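Local coordinates for protein D-glyceraldehyde dehydrogenase (NADP(+)) (Thermoplasma acidophilum, PDB 5J77) that oxidises D-glyceraldehyde to (R)-glycerate with NADP(+) in the non-phosphorylated Entner-Doudoroff pathway, working as a homotetramer built as a dimer of dimers, at residues K136-I141 with E466-K471. The protein carries 2 engineered substitutions. Residues are numbered along the deposited sequence; the frame is centred on the assembly and turned at random.
Sequences KVPYGI and EYLKLK
Val-137 O takes the amide of Lys-469 in a nearly straight bond, N to O 2.7 Å with 174° at the hydrogen, and the CA of Leu-468 adds a CA-H...O contact to the same oxygen. In return Val-137 N gives its hydrogen to Lys-469 O at 2.9 Å, so the two residues form an antiparallel hydrogen-bonded pair. On the opposite sheet face from Val-137 and Lys-469, Lys-136 crosses Leu-470, its CG 3.6 Å from Leu-470 CD1. Strands 130-145 and 468-476 join here, where the long arm of this aldehyde dehydrogenase leaves the body of the subunit. Beyond the pairing, the Tyr-139 ring lies against the 466-471 backbone. Lys-469 CB sits over the ring centre, 3.9 Å from the centroid, in a CH-pi contact. With CG anti to the Lys-469 backbone N (chi1 -177°) and a bend at chi2, the chain runs on past the ring, CD 3.5 Å from Tyr-139 CE1, to reach Thr-448 of the second subunit. A water in the ring plane lies 2.7 Å from Tyr-139 OH and donates to Leu-468 O at 2.9 Å. A leucine in place of Tyr-139 would probably leave this water without its hydroxyl mate and Lys-469 without a flat surface to lie on. Val-137 CG1 meets Lys-471 CD at 3.8 Å, and Lys-471 NZ bonds to Ser-425 O of the second subunit.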
loop_
_atom_site.group_PDB
_atom_site.type_symbol
_atom_site.label_atom_id
_atom_site.label_comp_id
_atom_site.label_asym_id
_atom_site.label_seq_id
_atom_site.Cartn_x
_atom_site.Cartn_y
_atom_site.Cartn_z
ATOM N N LYS A 136 -2.147 -12.081 -6.209
ATOM C CA LYS A 136 -2.083 -12.733 -4.864
ATOM C C LYS A 136 -3.069 -13.872 -4.811
ATOM O O LYS A 136 -4.236 -13.626 -4.913
ATOM C CB LYS A 136 -2.370 -11.698 -3.765
ATOM C CG LYS A 136 -1.200 -10.753 -3.558
ATOM C CD LYS A 136 -1.427 -9.759 -2.403
ATOM C CE LYS A 136 -0.367 -8.678 -2.504
ATOM N NZ LYS A 136 -0.569 -7.446 -1.723
ATOM N N VAL A 137 -2.600 -15.121 -4.696
ATOM C CA VAL A 137 -3.463 -16.313 -4.756
ATOM C C VAL A 137 -3.215 -17.170 -3.496
ATOM O O VAL A 137 -2.151 -17.030 -2.866
ATOM C CB VAL A 137 -3.117 -17.128 -6.005
ATOM C CG1 VAL A 137 -3.262 -16.239 -7.271
ATOM C CG2 VAL A 137 -1.691 -17.686 -5.934
ATOM N N PRO A 138 -4.116 -18.109 -3.172
ATOM C CA PRO A 138 -3.853 -19.009 -2.054
ATOM C C PRO A 138 -2.677 -19.931 -2.226
ATOM O O PRO A 138 -2.278 -20.257 -3.344
ATOM C CB PRO A 138 -5.149 -19.811 -1.919
ATOM C CG PRO A 138 -5.890 -19.561 -3.152
ATOM C CD PRO A 138 -5.519 -18.194 -3.572
ATOM N N TYR A 139 -2.081 -20.312 -1.096
ATOM C CA TYR A 139 -0.985 -21.234 -1.107
ATOM C C TYR A 139 -1.484 -22.632 -1.421
ATOM O O TYR A 139 -0.752 -23.411 -2.005
ATOM C CB TYR A 139 -0.246 -21.210 0.252
ATOM C CG TYR A 139 0.935 -20.192 0.389
ATOM C CD1 TYR A 139 2.221 -20.528 0.046
ATOM C CD2 TYR A 139 0.725 -18.909 0.847
ATOM C CE1 TYR A 139 3.295 -19.599 0.146
ATOM C CE2 TYR A 139 1.769 -17.974 0.932
ATOM C CZ TYR A 139 3.063 -18.323 0.631
ATOM O OH TYR A 139 4.092 -17.376 0.805
ATOM N N GLY A 140 -2.693 -23.019 -0.997
ATOM C CA GLY A 140 -3.162 -24.381 -1.257
ATOM C C GLY A 140 -3.663 -25.003 0.015
ATOM O O GLY A 140 -4.669 -24.557 0.586
ATOM N N ILE A 141 -2.998 -26.074 0.422
ATOM C CA ILE A 141 -3.312 -26.749 1.649
ATOM C C ILE A 141 -2.591 -26.155 2.868
ATOM O O ILE A 141 -1.355 -26.137 2.910
ATOM C CB ILE A 141 -3.077 -28.277 1.547
ATOM C CG1 ILE A 141 -3.920 -28.819 0.367
ATOM C CG2 ILE A 141 -3.463 -28.929 2.882
ATOM C CD1 ILE A 141 -3.601 -30.229 -0.060
ATOM N N GLU A 466 0.089 -13.207 4.682
ATOM C CA GLU A 466 0.970 -14.369 4.768
ATOM C C GLU A 466 0.325 -15.676 4.204
ATOM O O GLU A 466 1.020 -16.637 3.955
ATOM C CB GLU A 466 1.369 -14.655 6.253
ATOM C CG GLU A 466 2.072 -13.552 7.013
ATOM C CD GLU A 466 3.505 -13.235 6.571
ATOM O OE1 GLU A 466 4.140 -12.370 7.248
ATOM O OE2 GLU A 466 4.040 -13.844 5.628
ATOM N N TYR A 467 -0.996 -15.721 4.095
ATOM C CA TYR A 467 -1.746 -16.869 3.545
ATOM C C TYR A 467 -1.935 -16.692 2.032
ATOM O O TYR A 467 -2.570 -17.555 1.412
ATOM C CB TYR A 467 -3.112 -17.060 4.261
ATOM C CG TYR A 467 -2.976 -17.406 5.737
ATOM C CD1 TYR A 467 -2.872 -18.706 6.131
ATOM C CD2 TYR A 467 -2.896 -16.406 6.739
ATOM C CE1 TYR A 467 -2.747 -19.062 7.467
ATOM C CE2 TYR A 467 -2.783 -16.745 8.091
ATOM C CZ TYR A 467 -2.660 -18.069 8.453
ATOM O OH TYR A 467 -2.555 -18.447 9.799
ATOM N N LEU A 468 -1.395 -15.606 1.445
ATOM C CA LEU A 468 -1.355 -15.398 -0.046
ATOM C C LEU A 468 0.084 -15.458 -0.662
ATOM O O LEU A 468 1.069 -14.979 -0.083
ATOM C CB LEU A 468 -2.007 -14.057 -0.401
ATOM C CG LEU A 468 -3.487 -13.998 -0.070
ATOM C CD1 LEU A 468 -4.018 -12.586 0.050
ATOM C CD2 LEU A 468 -4.369 -14.798 -1.002
ATOM N N LYS A 469 0.192 -16.044 -1.846
ATOM C CA LYS A 469 1.433 -16.116 -2.591
ATOM C C LYS A 469 1.334 -15.146 -3.765
ATOM O O LYS A 469 0.338 -15.078 -4.486
ATOM C CB LYS A 469 1.699 -17.550 -3.028
ATOM C CG LYS A 469 3.003 -17.815 -3.777
ATOM C CD LYS A 469 4.162 -17.813 -2.778
ATOM C CE LYS A 469 5.443 -17.392 -3.431
ATOM N NZ LYS A 469 6.562 -17.589 -2.479
ATOM N N LEU A 470 2.353 -14.307 -3.895
ATOM C CA LEU A 470 2.372 -13.297 -4.906
ATOM C C LEU A 470 3.016 -14.025 -6.115
ATOM O O LEU A 470 4.018 -14.746 -5.956
ATOM C CB LEU A 470 3.137 -12.041 -4.400
ATOM C CG LEU A 470 3.124 -10.785 -5.306
ATOM C CD1 LEU A 470 1.740 -10.322 -5.592
ATOM C CD2 LEU A 470 3.892 -9.594 -4.744
ATOM N N LYS A 471 2.373 -13.935 -7.284
ATOM C CA LYS A 471 2.895 -14.473 -8.537
ATOM C C LYS A 471 2.935 -13.399 -9.582
ATOM O O LYS A 471 2.178 -12.423 -9.483
ATOM C CB LYS A 471 2.086 -15.684 -9.026
ATOM C CG LYS A 471 0.690 -15.368 -9.519
ATOM C CD LYS A 471 -0.290 -16.598 -9.533
ATOM C CE LYS A 471 0.205 -17.751 -10.393
ATOM N NZ LYS A 471 0.285 -17.469 -11.856
HETATM O O HOH W 1 3.235 -15.031 1.835
#